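Local coordinates for rusticyanin (Thiobacillus ferrooxidans, PDB 2CAK), which carries electrons in the periplasm from cytochrome c552 to the A-type oxidase, using a single bound copper ion of the blue copper type, at residues A[83-88]-A[136-141]; A[132-137]-A[146-151]. One frame throughout, in Å; residues are numbered along the deposited sequence. Where two conformers were deposited one is given.

Interaction 1: A[83-88]-A[136-141]; sequences GHSFDI and VCQIPG. With CU1 (copper (I) ion), chain B.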
ATOM      1  N   GLY A  83      10.702  -5.279   7.067  1.00 13.44           N
ATOM      2  CA  GLY A  83      10.472  -5.455   5.649  1.00 13.47           C
ATOM      3  C   GLY A  83       9.056  -5.686   5.202  1.00 13.74           C
ATOM      4  O   GLY A  83       8.687  -6.738   4.634  1.00 15.09           O
ATOM      5  N   HIS A  84       8.190  -4.727   5.385  1.00 11.76           N
ATOM      6  CA  HIS A  84       6.754  -4.822   5.157  1.00 10.17           C
ATOM      7  C   HIS A  84       6.439  -5.110   3.707  1.00 10.49           C
ATOM      8  O   HIS A  84       7.193  -4.765   2.790  1.00 12.88           O
ATOM      9  CB  HIS A  84       6.138  -3.463   5.532  1.00 11.03           C
ATOM     10  CG  HIS A  84       6.309  -3.023   6.941  1.00 10.74           C
ATOM     11  ND1 HIS A  84       5.594  -3.503   8.018  1.00 11.46           N
ATOM     12  CD2 HIS A  84       7.132  -2.049   7.419  1.00 11.79           C
ATOM     13  CE1 HIS A  84       5.993  -2.830   9.081  1.00 12.55           C
ATOM     14  NE2 HIS A  84       6.950  -1.936   8.771  1.00 11.92           N
ATOM     15  N   SER A  85       5.275  -5.696   3.491  1.00 10.89           N
ATOM     16  CA  SER A  85       4.773  -5.929   2.135  1.00 10.77           C
ATOM     17  C   SER A  85       3.475  -5.159   1.910  1.00 10.17           C
ATOM     18  O   SER A  85       2.875  -4.626   2.847  1.00 11.61           O
ATOM     19  CB  SER A  85       4.521  -7.416   1.848  1.00 11.57           C
ATOM     20  OG  SER A  85       3.413  -7.934   2.563  1.00 12.96           O
ATOM     21  N   PHE A  86       3.010  -5.092   0.680  1.00 10.04           N
ATOM     22  CA  PHE A  86       1.748  -4.476   0.285  1.00  9.61           C
ATOM     23  C   PHE A  86       1.057  -5.451  -0.676  1.00 10.65           C
ATOM     24  O   PHE A  86       1.479  -5.594  -1.823  1.00 11.59           O
ATOM     25  CB  PHE A  86       1.989  -3.119  -0.379  1.00 11.66           C
ATOM     26  CG  PHE A  86       0.737  -2.343  -0.733  1.00 11.02           C
ATOM     27  CD1 PHE A  86       0.295  -1.310   0.098  1.00 13.50           C
ATOM     28  CD2 PHE A  86      -0.016  -2.589  -1.845  1.00 12.70           C
ATOM     29  CE1 PHE A  86      -0.843  -0.606  -0.198  1.00 14.40           C
ATOM     30  CE2 PHE A  86      -1.158  -1.872  -2.096  1.00 14.87           C
ATOM     31  CZ  PHE A  86      -1.600  -0.862  -1.316  1.00 14.56           C
ATOM     32  N   ASP A  87       0.024  -6.118  -0.213  1.00 10.14           N
ATOM     33  CA  ASP A  87      -0.638  -7.164  -0.980  1.00 10.48           C
ATOM     34  C   ASP A  87      -2.148  -6.928  -0.993  1.00 11.07           C
ATOM     35  O   ASP A  87      -2.751  -6.649   0.060  1.00 13.91           O
ATOM     36  CB  ASP A  87      -0.344  -8.546  -0.366  1.00 11.82           C
ATOM     37  CG  ASP A  87       1.142  -8.829  -0.474  1.00 11.85           C
ATOM     38  OD1 ASP A  87       1.633  -8.934  -1.625  1.00 13.37           O
ATOM     39  OD2 ASP A  87       1.822  -8.881   0.537  1.00 14.78           O
ATOM     40  N   ILE A  88      -2.773  -7.104  -2.154  1.00 11.13           N
ATOM     41  CA  ILE A  88      -4.225  -6.899  -2.300  1.00 11.11           C
ATOM     42  C   ILE A  88      -4.920  -8.253  -2.367  1.00 11.47           C
ATOM     43  O   ILE A  88      -4.527  -9.135  -3.152  1.00 13.91           O
ATOM     44  CB  ILE A  88      -4.512  -6.035  -3.533  1.00 12.19           C
ATOM     45  CG1 ILE A  88      -3.793  -4.682  -3.473  1.00 13.94           C
ATOM     46  CG2 ILE A  88      -6.002  -5.864  -3.731  1.00 14.67           C
ATOM     47  CD1 ILE A  88      -3.791  -3.895  -4.781  1.00 18.40           C
ATOM     48  N   VAL A 136      -3.012  -5.378   2.622  1.00 10.85           N
ATOM     49  CA  VAL A 136      -2.516  -5.956   3.850  1.00 11.14           C
ATOM     50  C   VAL A 136      -1.014  -6.085   3.791  1.00 10.25           C
ATOM     51  O   VAL A 136      -0.436  -6.218   2.707  1.00 12.32           O
ATOM     52  CB  VAL A 136      -3.178  -7.319   4.186  0.70 14.07           C
ATOM     53  CG1 VAL A 136      -4.682  -7.290   4.066  0.70 19.09           C
ATOM     54  CG2 VAL A 136      -2.629  -8.453   3.324  0.70 16.17           C
ATOM     55  N   CYS A 137      -0.365  -6.136   4.930  1.00 10.06           N
ATOM     56  CA  CYS A 137       1.003  -6.565   5.089  1.00 10.29           C
ATOM     57  C   CYS A 137       1.017  -8.049   5.549  1.00 11.22           C
ATOM     58  O   CYS A 137       0.184  -8.417   6.395  1.00 12.79           O
ATOM     59  CB  CYS A 137       1.743  -5.726   6.109  1.00 11.08           C
ATOM     60  SG  CYS A 137       3.465  -6.252   6.417  1.00 11.51           S
ATOM     61  N   GLN A 138       1.956  -8.821   4.984  1.00 11.24           N
ATOM     62  CA  GLN A 138       2.053 -10.241   5.326  1.00 13.18           C
ATOM     63  C   GLN A 138       3.011 -10.570   6.463  1.00 13.24           C
ATOM     64  O   GLN A 138       3.098 -11.754   6.830  1.00 16.47           O
ATOM     65  CB  GLN A 138       2.452 -11.079   4.088  1.00 16.58           C
ATOM     66  CG  GLN A 138       1.345 -11.147   3.063  1.00 18.83           C
ATOM     67  CD  GLN A 138       1.705 -12.249   2.057  1.00 23.24           C
ATOM     68  OE1 GLN A 138       2.404 -12.169   1.047  1.00 28.60           O
ATOM     69  NE2 GLN A 138       1.232 -13.390   2.505  1.00 26.70           N
ATOM     70  N   ILE A 139       3.736  -9.602   7.017  1.00 12.91           N
ATOM     71  CA  ILE A 139       4.608  -9.947   8.136  1.00 13.45           C
ATOM     72  C   ILE A 139       3.771 -10.515   9.248  1.00 14.75           C
ATOM     73  O   ILE A 139       2.754  -9.874   9.589  1.00 14.79           O
ATOM     74  CB  ILE A 139       5.431  -8.769   8.652  1.00 13.68           C
ATOM     75  CG1 ILE A 139       6.479  -8.304   7.633  1.00 16.11           C
ATOM     76  CG2 ILE A 139       6.143  -9.138   9.962  1.00 16.05           C
ATOM     77  CD1 ILE A 139       7.335  -7.104   8.088  1.00 24.73           C
ATOM     78  N   PRO A 140       4.094 -11.672   9.806  1.00 14.42           N
ATOM     79  CA  PRO A 140       3.219 -12.227  10.885  1.00 15.35           C
ATOM     80  C   PRO A 140       2.913 -11.253  11.992  1.00 15.78           C
ATOM     81  O   PRO A 140       3.781 -10.574  12.534  1.00 18.02           O
ATOM     82  CB  PRO A 140       4.061 -13.428  11.385  1.00 17.52           C
ATOM     83  CG  PRO A 140       4.741 -13.905  10.110  1.00 16.89           C
ATOM     84  CD  PRO A 140       5.158 -12.600   9.436  1.00 15.54           C
ATOM     85  N   GLY A 141       1.631 -11.111  12.288  1.00 15.61           N
ATOM     86  CA  GLY A 141       1.123 -10.235  13.302  1.00 16.73           C
ATOM     87  C   GLY A 141       0.694  -8.868  12.844  1.00 15.00           C
ATOM     88  O   GLY A 141      -0.058  -8.201  13.546  1.00 17.62           O
TER
HETATM   89 CU   CU1 B 156       4.174  -4.991   8.119  1.00 13.41          CU
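His84 and Cys137 meet at the copper ion, the two bringing one imidazole and the thiolate of the type 1 site of a cupredoxin; His142 and Met147 complete it. The cysteine can be followed outward. Its CB lies 3.6 Å from Ser85 O, and SG, anti to the backbone N (chi1 178°), is carried to the copper, 2.2 Å from it. SG then has three partners: besides copper it accepts the N-H of Ser85, at 3.5 Å and nearly straight (168°), and the N-H of Ile139. Two amide donors aimed at a thiolate would probably draw charge from it and so favour the reduced metal, and they fix its direction as well. His84 binds through ND1, 2.1 Å from copper, with SG lying in the ring plane at its edge. A terminal methyl of Ile139, CD1, packs on the Gly83-His84 peptide, placing an aliphatic group beside the metal.

Farther along, Asp87 and Val136 form an antiparallel hydrogen-bonded pair, joined in both directions. Serine suits position 85 because its small hydroxyl both gives and takes. Ser85 OG accepts the N-H of Gln138, with 3.0 Å between Ser85 OG and Gln138 N. The same Ser85 OG donates its proton to Asp87 OD2, 2.7 Å away and nearly in line with that oxygen's C-O bond.

Interaction 2: A[132-137]-A[146-151]; sequences TYYYVC and GMFGKI. With CU1 (copper (I) ion), chain B.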
ATOM      1  N   THR A 132     -15.036  -5.195  -3.601  1.00 13.38           N
ATOM      2  CA  THR A 132     -14.295  -4.805  -2.397  1.00 13.51           C
ATOM      3  C   THR A 132     -13.033  -5.625  -2.269  1.00 13.28           C
ATOM      4  O   THR A 132     -13.071  -6.849  -2.429  1.00 15.71           O
ATOM      5  CB  THR A 132     -15.195  -4.930  -1.162  1.00 15.88           C
ATOM      6  OG1 THR A 132     -16.333  -4.053  -1.371  1.00 20.49           O
ATOM      7  CG2 THR A 132     -14.426  -4.497   0.060  1.00 21.71           C
ATOM      8  N   TYR A 133     -11.935  -4.941  -1.958  1.00 12.37           N
ATOM      9  CA  TYR A 133     -10.617  -5.528  -1.730  1.00 12.93           C
ATOM     10  C   TYR A 133     -10.034  -4.954  -0.435  1.00 12.25           C
ATOM     11  O   TYR A 133     -10.527  -3.950   0.113  1.00 13.14           O
ATOM     12  CB  TYR A 133      -9.681  -5.266  -2.911  1.00 13.30           C
ATOM     13  CG  TYR A 133     -10.195  -5.659  -4.280  1.00 13.56           C
ATOM     14  CD1 TYR A 133     -11.135  -4.890  -4.959  1.00 14.48           C
ATOM     15  CD2 TYR A 133      -9.725  -6.794  -4.937  1.00 15.32           C
ATOM     16  CE1 TYR A 133     -11.585  -5.267  -6.202  1.00 15.23           C
ATOM     17  CE2 TYR A 133     -10.166  -7.166  -6.191  1.00 16.36           C
ATOM     18  CZ  TYR A 133     -11.106  -6.388  -6.838  1.00 15.07           C
ATOM     19  OH  TYR A 133     -11.525  -6.787  -8.081  1.00 19.37           O
ATOM     20  N   TYR A 134      -8.956  -5.581   0.030  1.00 12.47           N
ATOM     21  CA  TYR A 134      -8.206  -5.096   1.161  1.00 12.44           C
ATOM     22  C   TYR A 134      -6.712  -5.099   0.804  1.00 11.25           C
ATOM     23  O   TYR A 134      -6.279  -6.010   0.107  1.00 13.25           O
ATOM     24  CB  TYR A 134      -8.417  -5.982   2.400  1.00 13.83           C
ATOM     25  CG  TYR A 134      -9.852  -5.854   2.884  1.00 17.41           C
ATOM     26  CD1 TYR A 134     -10.226  -4.918   3.845  1.00 19.58           C
ATOM     27  CD2 TYR A 134     -10.867  -6.647   2.329  1.00 19.75           C
ATOM     28  CE1 TYR A 134     -11.542  -4.820   4.243  1.00 23.18           C
ATOM     29  CE2 TYR A 134     -12.171  -6.508   2.718  1.00 24.44           C
ATOM     30  CZ  TYR A 134     -12.513  -5.608   3.686  1.00 25.08           C
ATOM     31  OH  TYR A 134     -13.841  -5.477   4.064  1.00 33.39           O
ATOM     32  N   TYR A 135      -5.984  -4.112   1.285  1.00 11.45           N
ATOM     33  CA  TYR A 135      -4.525  -4.112   1.184  1.00 10.55           C
ATOM     34  C   TYR A 135      -3.980  -4.445   2.584  1.00 10.77           C
ATOM     35  O   TYR A 135      -4.454  -3.895   3.571  1.00 12.87           O
ATOM     36  CB  TYR A 135      -3.959  -2.798   0.631  1.00 11.18           C
ATOM     37  CG  TYR A 135      -4.311  -1.499   1.327  1.00 10.90           C
ATOM     38  CD1 TYR A 135      -5.495  -0.813   1.076  1.00 11.70           C
ATOM     39  CD2 TYR A 135      -3.457  -0.942   2.255  1.00 12.32           C
ATOM     40  CE1 TYR A 135      -5.816   0.364   1.719  1.00 11.79           C
ATOM     41  CE2 TYR A 135      -3.756   0.251   2.884  1.00 13.50           C
ATOM     42  CZ  TYR A 135      -4.926   0.892   2.618  1.00 11.93           C
ATOM     43  OH  TYR A 135      -5.212   2.076   3.285  1.00 14.56           O
ATOM     44  N   VAL A 136      -3.012  -5.378   2.622  1.00 10.85           N
ATOM     45  CA  VAL A 136      -2.516  -5.956   3.850  1.00 11.14           C
ATOM     46  C   VAL A 136      -1.014  -6.085   3.791  1.00 10.25           C
ATOM     47  O   VAL A 136      -0.436  -6.218   2.707  1.00 12.32           O
ATOM     48  CB  VAL A 136      -3.178  -7.319   4.186  0.70 14.07           C
ATOM     49  CG1 VAL A 136      -4.682  -7.290   4.066  0.70 19.09           C
ATOM     50  CG2 VAL A 136      -2.629  -8.453   3.324  0.70 16.17           C
ATOM     51  N   CYS A 137      -0.365  -6.136   4.930  1.00 10.06           N
ATOM     52  CA  CYS A 137       1.003  -6.565   5.089  1.00 10.29           C
ATOM     53  C   CYS A 137       1.017  -8.049   5.549  1.00 11.22           C
ATOM     54  O   CYS A 137       0.184  -8.417   6.395  1.00 12.79           O
ATOM     55  CB  CYS A 137       1.743  -5.726   6.109  1.00 11.08           C
ATOM     56  SG  CYS A 137       3.465  -6.252   6.417  1.00 11.51           S
ATOM     57  N   GLY A 146      -3.614  -4.310  12.835  1.00 17.11           N
ATOM     58  CA  GLY A 146      -4.155  -3.131  12.197  1.00 16.83           C
ATOM     59  C   GLY A 146      -3.506  -2.646  10.918  1.00 14.71           C
ATOM     60  O   GLY A 146      -3.980  -1.636  10.390  1.00 17.39           O
ATOM     61  N   MET A 147      -2.495  -3.372  10.381  1.00 13.30           N
ATOM     62  CA  MET A 147      -1.856  -2.898   9.170  1.00 12.10           C
ATOM     63  C   MET A 147      -2.605  -3.397   7.955  1.00 11.82           C
ATOM     64  O   MET A 147      -2.190  -4.374   7.289  1.00 12.31           O
ATOM     65  CB  MET A 147      -0.381  -3.343   9.137  1.00 13.06           C
ATOM     66  CG  MET A 147       0.437  -2.634   8.078  1.00 12.59           C
ATOM     67  SD  MET A 147       2.217  -2.839   8.342  1.00 13.06           S
ATOM     68  CE  MET A 147       2.834  -1.779   6.988  1.00 15.83           C
ATOM     69  N   PHE A 148      -3.715  -2.773   7.651  1.00 12.17           N
ATOM     70  CA  PHE A 148      -4.549  -3.085   6.491  1.00 11.45           C
ATOM     71  C   PHE A 148      -5.482  -1.887   6.286  1.00 11.48           C
ATOM     72  O   PHE A 148      -5.780  -1.114   7.199  1.00 13.30           O
ATOM     73  CB  PHE A 148      -5.356  -4.376   6.672  1.00 12.95           C
ATOM     74  CG  PHE A 148      -6.453  -4.318   7.699  1.00 14.52           C
ATOM     75  CD1 PHE A 148      -6.192  -4.642   9.021  1.00 17.83           C
ATOM     76  CD2 PHE A 148      -7.746  -3.947   7.387  1.00 17.24           C
ATOM     77  CE1 PHE A 148      -7.197  -4.577   9.981  1.00 20.53           C
ATOM     78  CE2 PHE A 148      -8.757  -3.860   8.310  1.00 20.89           C
ATOM     79  CZ  PHE A 148      -8.486  -4.192   9.623  1.00 22.46           C
ATOM     80  N   GLY A 149      -6.035  -1.838   5.057  1.00 12.35           N
ATOM     81  CA  GLY A 149      -7.093  -0.950   4.721  1.00 12.63           C
ATOM     82  C   GLY A 149      -7.989  -1.491   3.643  1.00 11.40           C
ATOM     83  O   GLY A 149      -7.701  -2.549   3.081  1.00 14.21           O
ATOM     84  N   LYS A 150      -9.059  -0.776   3.327  1.00 12.59           N
ATOM     85  CA  LYS A 150     -10.070  -1.246   2.368  1.00 12.16           C
ATOM     86  C   LYS A 150      -9.968  -0.499   1.049  1.00 11.99           C
ATOM     87  O   LYS A 150      -9.617   0.689   1.031  1.00 12.97           O
ATOM     88  CB  LYS A 150     -11.440  -1.019   3.026  1.00 14.65           C
ATOM     89  CG  LYS A 150     -12.612  -1.618   2.299  1.00 17.31           C
ATOM     90  CD  LYS A 150     -13.894  -1.520   3.103  1.00 23.63           C
ATOM     91  CE  LYS A 150     -14.458  -0.165   3.308  1.00 30.59           C
ATOM     92  NZ  LYS A 150     -15.808  -0.459   3.976  1.00 40.24           N
ATOM     93  N   ILE A 151     -10.323  -1.143  -0.034  1.00 11.42           N
ATOM     94  CA  ILE A 151     -10.427  -0.574  -1.377  1.00 11.12           C
ATOM     95  C   ILE A 151     -11.796  -0.906  -1.946  1.00 12.14           C
ATOM     96  O   ILE A 151     -12.214  -2.078  -1.937  1.00 15.48           O
ATOM     97  CB  ILE A 151      -9.344  -1.152  -2.308  1.00 12.43           C
ATOM     98  CG1 ILE A 151      -7.966  -0.999  -1.700  1.00 13.64           C
ATOM     99  CG2 ILE A 151      -9.464  -0.524  -3.672  1.00 15.07           C
ATOM    100  CD1 ILE A 151      -6.911  -1.730  -2.498  1.00 16.81           C
TER
HETATM  101 CU   CU1 B 156       4.174  -4.991   8.119  1.00 13.41          CU
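The C-terminal beta hairpin of the cupredoxin fold, strands 131-136 and 148-153, carries copper ligands at its tip, where Cys137 CB packs 3.7 Å from Met147 SD. An extended methionine chain, every torsion near 180°, brings that sulfur within 2.9 Å of copper, a long approach, as is usual for the weakly bound axial thioether of cupredoxins. A weak bond from Cys137 N to Met147 O closes this end. Beyond it the strands run antiparallel in regular register, with paired hydrogen bonds at Tyr135-Gly149 and Tyr133-Ile151; Tyr133 N reaches Ile151 O almost straight (173°).

Tyr135 has CG between its backbone N and carbonyl carbon (chi1 56°), which folds the ring back across the neighbouring strand. One face lies flat on Gly149, whose CA sits 3.8 Å from the ring centroid in a CH-pi contact, while Ile151 CG1 meets the ring edge at CD1, 3.7 Å away. Glycine suits position 149 because a CB would collide with Tyr135 OH, itself hydrogen-bonded to Pro61 O. A leucine in place of Tyr135 would probably leave Gly149 without its aromatic cover and Pro61 O without its hydroxyl partner. On the sheet face that carries Tyr134, Val136, Phe148 and Lys150, Tyr134 and Lys150 lie side by side, pointing the same way, the aliphatic lysine chain placing CG 3.9 Å from the ring's CE1. Val136 and Phe148 form a non-hydrogen-bonded pair on that face.

In the sheet this hairpin is central: strand 87-89 flanks 131-136 and strand 62-65 flanks 148-153, while the Tyr135 side faces Phe53 of strand 53-55 in the opposing sheet.

In the fold
From the N terminus, the chain first reaches interaction 1 at 83-88, where His84 precedes strand 87-89. It then travels through strands 106-107 and 119-126 before entering 132-137, the first half of interaction 2, whose last two residues already belong to interaction 1. Residues 136-141 thus close a long loop back onto 83-88, and only afterwards does 146-151 return to close the short hairpin. The two closures therefore overlap and cross at Val136 and Cys137. Together they bind three adjacent strands, 87-89, 131-136 and 148-153, into one sheet. Between the contacts Phe86 packs on Tyr135, and His84 ND1 lies 3.4 Å from Met147 CE beside the shared copper.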